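Local coordinates for T-lymphoma invasion and metastasis-inducing protein 1 (Homo sapiens, PDB 4K2P) that probably binds phosphoinositides and partner proteins such as Par-3 through its PH and coiled-coil modules, in keeping with a signalling role at tight junctions, at residues A[76-89]-A[100-113]. The protein carries 5 engineered substitutions. Numbering follows the deposited sequence.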
loop_
_atom_site.group_PDB
_atom_site.type_symbol
_atom_site.label_atom_id
_atom_site.label_comp_id
_atom_site.label_asym_id
_atom_site.label_seq_id
_atom_site.Cartn_x
_atom_site.Cartn_y
_atom_site.Cartn_z
ATOM N N VAL A 76 -2.247 3.386 3.407
ATOM C CA VAL A 76 -2.615 3.307 4.803
ATOM C C VAL A 76 -4.095 2.954 4.823
ATOM O O VAL A 76 -4.878 3.511 4.054
ATOM C CB VAL A 76 -2.351 4.617 5.575
ATOM C CG1 VAL A 76 -2.501 4.385 7.069
ATOM C CG2 VAL A 76 -0.961 5.156 5.272
ATOM N N GLN A 77 -4.456 2.014 5.691
ATOM C CA GLN A 77 -5.832 1.540 5.841
ATOM C C GLN A 77 -6.196 1.431 7.315
ATOM O O GLN A 77 -5.430 0.895 8.102
ATOM C CB GLN A 77 -6.020 0.163 5.192
ATOM C CG GLN A 77 -5.858 0.129 3.684
ATOM C CD GLN A 77 -7.071 0.666 2.966
ATOM O OE1 GLN A 77 -8.060 -0.044 2.769
ATOM N NE2 GLN A 77 -7.000 1.919 2.553
ATOM N N ALA A 78 -7.369 1.919 7.685
ATOM C CA ALA A 78 -7.947 1.598 8.981
ATOM C C ALA A 78 -8.111 0.094 9.101
ATOM O O ALA A 78 -8.341 -0.590 8.106
ATOM C CB ALA A 78 -9.285 2.285 9.157
ATOM N N VAL A 79 -7.976 -0.414 10.319
ATOM C CA VAL A 79 -8.205 -1.824 10.613
ATOM C C VAL A 79 -9.214 -1.918 11.739
ATOM O O VAL A 79 -8.908 -2.418 12.818
ATOM C CB VAL A 79 -6.912 -2.558 11.017
ATOM C CG1 VAL A 79 -7.133 -4.069 10.978
ATOM C CG2 VAL A 79 -5.765 -2.166 10.098
ATOM N N PRO A 80 -10.439 -1.444 11.500
ATOM C CA PRO A 80 -11.426 -1.485 12.578
ATOM C C PRO A 80 -11.779 -2.918 12.973
ATOM O O PRO A 80 -12.382 -3.136 14.013
ATOM C CB PRO A 80 -12.637 -0.769 11.974
ATOM C CG PRO A 80 -12.480 -0.943 10.512
ATOM C CD PRO A 80 -11.008 -0.914 10.251
ATOM N N GLU A 81 -11.383 -3.873 12.136
ATOM C CA GLU A 81 -11.649 -5.288 12.354
ATOM C C GLU A 81 -10.623 -5.928 13.280
ATOM O O GLU A 81 -10.680 -7.128 13.536
ATOM C CB GLU A 81 -11.665 -6.039 11.015
ATOM C CG GLU A 81 -10.296 -6.165 10.309
ATOM C CD GLU A 81 -10.020 -5.056 9.290
ATOM O OE1 GLU A 81 -10.631 -3.969 9.388
ATOM O OE2 GLU A 81 -9.201 -5.286 8.364
ATOM N N HIS A 82 -9.669 -5.133 13.753
ATOM C CA HIS A 82 -8.572 -5.662 14.544
ATOM C C HIS A 82 -9.163 -6.299 15.790
ATOM O O HIS A 82 -9.980 -5.689 16.484
ATOM C CB HIS A 82 -7.554 -4.573 14.901
ATOM C CG HIS A 82 -6.270 -5.115 15.446
ATOM N ND1 HIS A 82 -6.116 -5.471 16.769
ATOM C CD2 HIS A 82 -5.094 -5.400 14.840
ATOM C CE1 HIS A 82 -4.894 -5.934 16.959
ATOM N NE2 HIS A 82 -4.251 -5.902 15.805
ATOM N N PRO A 83 -8.767 -7.542 16.074
ATOM C CA PRO A 83 -9.534 -8.318 17.051
ATOM C C PRO A 83 -9.396 -7.876 18.512
ATOM O O PRO A 83 -10.196 -8.329 19.336
ATOM C CB PRO A 83 -8.980 -9.735 16.869
ATOM C CG PRO A 83 -7.609 -9.551 16.322
ATOM C CD PRO A 83 -7.622 -8.293 15.523
ATOM N N LYS A 84 -8.419 -7.031 18.835
ATOM C CA LYS A 84 -8.149 -6.699 20.238
ATOM C C LYS A 84 -8.062 -5.200 20.541
ATOM O O LYS A 84 -8.228 -4.793 21.693
ATOM C CB LYS A 84 -6.884 -7.424 20.701
ATOM C CG LYS A 84 -7.156 -8.915 20.885
ATOM C CD LYS A 84 -5.939 -9.741 21.252
ATOM C CE LYS A 84 -6.365 -11.182 21.528
ATOM N NZ LYS A 84 -5.242 -12.077 21.916
ATOM N N LYS A 85 -7.787 -4.386 19.528
ATOM C CA LYS A 85 -7.539 -2.961 19.749
ATOM C C LYS A 85 -8.350 -2.074 18.814
ATOM O O LYS A 85 -8.527 -2.395 17.635
ATOM C CB LYS A 85 -6.051 -2.662 19.581
ATOM C CG LYS A 85 -5.188 -3.489 20.501
ATOM C CD LYS A 85 -3.805 -2.900 20.674
ATOM C CE LYS A 85 -2.985 -3.728 21.649
ATOM N NZ LYS A 85 -3.710 -3.977 22.926
ATOM N N ASP A 86 -8.851 -0.963 19.357
ATOM C CA ASP A 86 -9.526 0.056 18.556
ATOM C C ASP A 86 -8.516 1.069 18.013
ATOM O O ASP A 86 -7.419 1.210 18.543
ATOM C CB ASP A 86 -10.605 0.778 19.378
ATOM C CG ASP A 86 -11.801 -0.107 19.698
ATOM O OD1 ASP A 86 -12.123 -1.007 18.890
ATOM O OD2 ASP A 86 -12.424 0.099 20.759
ATOM N N PHE A 87 -8.893 1.741 16.930
ATOM C CA PHE A 87 -8.117 2.834 16.348
ATOM C C PHE A 87 -6.759 2.394 15.828
ATOM O O PHE A 87 -5.769 3.123 15.922
ATOM C CB PHE A 87 -7.969 3.951 17.378
ATOM C CG PHE A 87 -9.257 4.301 18.044
ATOM C CD1 PHE A 87 -10.400 4.489 17.285
ATOM C CD2 PHE A 87 -9.348 4.406 19.417
ATOM C CE1 PHE A 87 -11.610 4.796 17.889
ATOM C CE2 PHE A 87 -10.554 4.712 20.021
ATOM C CZ PHE A 87 -11.685 4.905 19.249
ATOM N N VAL A 88 -6.741 1.201 15.243
ATOM C CA VAL A 88 -5.566 0.676 14.571
ATOM C C VAL A 88 -5.614 1.049 13.091
ATOM O O VAL A 88 -6.675 1.010 12.479
ATOM C CB VAL A 88 -5.468 -0.862 14.725
ATOM C CG1 VAL A 88 -4.271 -1.418 13.968
ATOM C CG2 VAL A 88 -5.381 -1.232 16.190
ATOM N N PHE A 89 -4.487 1.480 12.538
ATOM C CA PHE A 89 -4.330 1.575 11.087
ATOM C C PHE A 89 -3.036 0.898 10.671
ATOM O O PHE A 89 -2.167 0.671 11.495
ATOM C CB PHE A 89 -4.380 3.027 10.598
ATOM C CG PHE A 89 -3.376 3.953 11.243
ATOM C CD1 PHE A 89 -3.643 4.555 12.460
ATOM C CD2 PHE A 89 -2.196 4.279 10.592
ATOM C CE1 PHE A 89 -2.731 5.430 13.033
ATOM C CE2 PHE A 89 -1.292 5.147 11.153
ATOM C CZ PHE A 89 -1.558 5.729 12.375
ATOM N N LEU A 100 1.710 -1.825 11.874
ATOM C CA LEU A 100 0.499 -1.419 12.571
ATOM C C LEU A 100 0.760 -0.251 13.523
ATOM O O LEU A 100 1.797 -0.182 14.167
ATOM C CB LEU A 100 -0.081 -2.597 13.348
ATOM C CG LEU A 100 -0.554 -3.785 12.502
ATOM C CD1 LEU A 100 -0.867 -4.947 13.404
ATOM C CD2 LEU A 100 -1.773 -3.419 11.666
ATOM N N PHE A 101 -0.230 0.625 13.621
ATOM C CA PHE A 101 -0.195 1.794 14.480
ATOM C C PHE A 101 -1.519 1.888 15.234
ATOM O O PHE A 101 -2.568 1.628 14.651
ATOM C CB PHE A 101 0.010 3.074 13.673
ATOM C CG PHE A 101 1.254 3.093 12.845
ATOM C CD1 PHE A 101 2.453 3.567 13.364
ATOM C CD2 PHE A 101 1.219 2.685 11.526
ATOM C CE1 PHE A 101 3.595 3.608 12.585
ATOM C CE2 PHE A 101 2.358 2.727 10.743
ATOM C CZ PHE A 101 3.548 3.188 11.272
ATOM N N GLN A 102 -1.474 2.252 16.516
ATOM C CA GLN A 102 -2.686 2.521 17.283
ATOM C C GLN A 102 -2.667 3.959 17.799
ATOM O O GLN A 102 -1.692 4.399 18.423
ATOM C CB GLN A 102 -2.836 1.553 18.460
ATOM C CG GLN A 102 -4.174 1.707 19.224
ATOM C CD GLN A 102 -4.193 0.986 20.564
ATOM O OE1 GLN A 102 -3.152 0.771 21.184
ATOM N NE2 GLN A 102 -5.386 0.615 21.019
ATOM N N THR A 103 -3.752 4.676 17.525
ATOM C CA THR A 103 -3.953 6.029 18.018
ATOM C C THR A 103 -5.162 6.051 18.990
ATOM O O THR A 103 -5.575 5.001 19.495
ATOM C CB THR A 103 -4.134 7.003 16.829
ATOM O OG1 THR A 103 -4.168 8.358 17.292
ATOM C CG2 THR A 103 -5.395 6.680 16.045
ATOM N N THR A 104 -5.719 7.233 19.249
ATOM C CA THR A 104 -6.593 7.459 20.399
ATOM C C THR A 104 -8.066 7.590 20.053
ATOM O O THR A 104 -8.916 7.480 20.928
ATOM C CB THR A 104 -6.181 8.744 21.147
ATOM O OG1 THR A 104 -5.970 9.793 20.193
ATOM C CG2 THR A 104 -4.904 8.524 21.932
ATOM N N SER A 105 -8.371 7.846 18.784
ATOM C CA SER A 105 -9.752 8.050 18.360
ATOM C C SER A 105 -9.885 7.897 16.860
ATOM O O SER A 105 -8.894 7.829 16.140
ATOM C CB SER A 105 -10.255 9.437 18.780
ATOM O OG SER A 105 -9.569 10.461 18.082
ATOM N N GLN A 106 -11.121 7.848 16.389
ATOM C CA GLN A 106 -11.385 7.729 14.964
ATOM C C GLN A 106 -10.912 8.985 14.235
ATOM O O GLN A 106 -10.380 8.912 13.125
ATOM C CB GLN A 106 -12.881 7.490 14.720
ATOM C CG GLN A 106 -13.260 7.354 13.253
ATOM C CD GLN A 106 -12.485 6.259 12.548
ATOM O OE1 GLN A 106 -12.083 5.270 13.160
ATOM N NE2 GLN A 106 -12.261 6.439 11.257
ATOM N N THR A 107 -11.091 10.135 14.868
ATOM C CA THR A 107 -10.722 11.404 14.254
ATOM C C THR A 107 -9.214 11.460 14.030
ATOM O O THR A 107 -8.753 11.818 12.950
ATOM C CB THR A 107 -11.175 12.597 15.118
ATOM O OG1 THR A 107 -12.601 12.702 15.069
ATOM C CG2 THR A 107 -10.567 13.907 14.621
ATOM N N GLU A 108 -8.447 11.064 15.038
ATOM C CA GLU A 108 -6.998 11.109 14.938
ATOM C C GLU A 108 -6.483 10.085 13.944
ATOM O O GLU A 108 -5.505 10.330 13.236
ATOM C CB GLU A 108 -6.367 10.880 16.306
ATOM C CG GLU A 108 -4.900 11.224 16.365
ATOM C CD GLU A 108 -4.618 12.711 16.150
ATOM O OE1 GLU A 108 -5.566 13.524 16.045
ATOM O OE2 GLU A 108 -3.429 13.068 16.102
ATOM N N LEU A 109 -7.151 8.941 13.877
ATOM C CA LEU A 109 -6.790 7.917 12.913
ATOM C C LEU A 109 -6.933 8.479 11.507
ATOM O O LEU A 109 -6.038 8.337 10.684
ATOM C CB LEU A 109 -7.663 6.672 13.093
ATOM C CG LEU A 109 -7.451 5.512 12.114
ATOM C CD1 LEU A 109 -7.808 4.208 12.798
ATOM C CD2 LEU A 109 -8.287 5.678 10.860
ATOM N N GLU A 110 -8.055 9.133 11.247
ATOM C CA GLU A 110 -8.318 9.704 9.936
ATOM C C GLU A 110 -7.307 10.796 9.618
ATOM O O GLU A 110 -6.931 10.979 8.472
ATOM C CB GLU A 110 -9.735 10.278 9.863
ATOM C CG GLU A 110 -10.835 9.240 9.711
ATOM C CD GLU A 110 -12.219 9.804 10.017
ATOM O OE1 GLU A 110 -12.322 11.010 10.333
ATOM O OE2 GLU A 110 -13.207 9.043 9.932
ATOM N N ASN A 111 -6.865 11.523 10.635
ATOM C CA ASN A 111 -5.883 12.579 10.422
ATOM C C ASN A 111 -4.522 12.019 10.023
ATOM O O ASN A 111 -3.818 12.615 9.214
ATOM C CB ASN A 111 -5.752 13.449 11.671
ATOM C CG ASN A 111 -6.911 14.408 11.829
ATOM O OD1 ASN A 111 -7.597 14.736 10.858
ATOM N ND2 ASN A 111 -7.136 14.868 13.056
ATOM N N TRP A 112 -4.152 10.879 10.596
ATOM C CA TRP A 112 -2.894 10.228 10.250
ATOM C C TRP A 112 -2.965 9.701 8.817
ATOM O O TRP A 112 -2.010 9.833 8.053
ATOM C CB TRP A 112 -2.577 9.095 11.233
ATOM C CG TRP A 112 -1.770 9.537 12.416
ATOM C CD1 TRP A 112 -2.200 9.679 13.716
ATOM C CD2 TRP A 112 -0.388 9.911 12.411
ATOM N NE1 TRP A 112 -1.160 10.122 14.512
ATOM C CE2 TRP A 112 -0.040 10.265 13.735
ATOM C CE3 TRP A 112 0.591 9.978 11.417
ATOM C CZ2 TRP A 112 1.243 10.675 14.082
ATOM C CZ3 TRP A 112 1.863 10.395 11.770
ATOM C CH2 TRP A 112 2.179 10.732 13.087
ATOM N N ILE A 113 -4.103 9.120 8.445
ATOM C CA ILE A 113 -4.260 8.589 7.099
ATOM C C ILE A 113 -4.163 9.736 6.099
ATOM O O ILE A 113 -3.498 9.624 5.074
ATOM C CB ILE A 113 -5.599 7.834 6.931
ATOM C CG1 ILE A 113 -5.543 6.519 7.714
ATOM C CG2 ILE A 113 -5.871 7.541 5.453
ATOM C CD1 ILE A 113 -6.798 5.693 7.657
#
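In this PH domain, strand 98-102 of the hairpin 88-92/98-102 leads into helix 106-128, the C-terminal helix of the PH fold, which closes one end of the barrel, and F87, V88 and F89 meet both the partner strand and the start of that helix. F89 and F101 form an antiparallel hydrogen-bonded pair, with F89 N 2.9 Å from F101 O; F101 N donates back to F89 O, also at 2.9 Å. Two residues farther along the paired chains, T103 N reaches F87 O in a nearly straight bond (170°), and the amide of Q102, on an extended chain, gives NE2 to D86 O at 3.3 Å in the carbonyl plane. S105 is the N-cap of the helix, its OG accepting from E108 N at 3.3 Å. The F87 ring lies against this turn: S105 CA sits over the centre of one face, 3.5 Å from the ring centroid, in a CH-pi contact, while D86 CB covers the opposite face. Without that ring, as with an alanine here, S105 CA would probably lose the face it rests on and the turn into the helix be held less firmly. Inside, F89 CG stands between its backbone N and carbonyl carbon (chi1 56°), which brings CZ to 3.3 Å from F101 CB and 3.7 Å from W112 CB; its ring is nearly parallel to that of F101 but slid aside. L109 CG packs by F89 CD1 at 3.9 Å, and its CD2 meets A78 CB. Farther along the helix, I113 CG1 touches V76 CG1. Backbone bonds thus fix the strand register, while F89, backed by F101, takes L109 and W112 against it and seats the helix on the sheet.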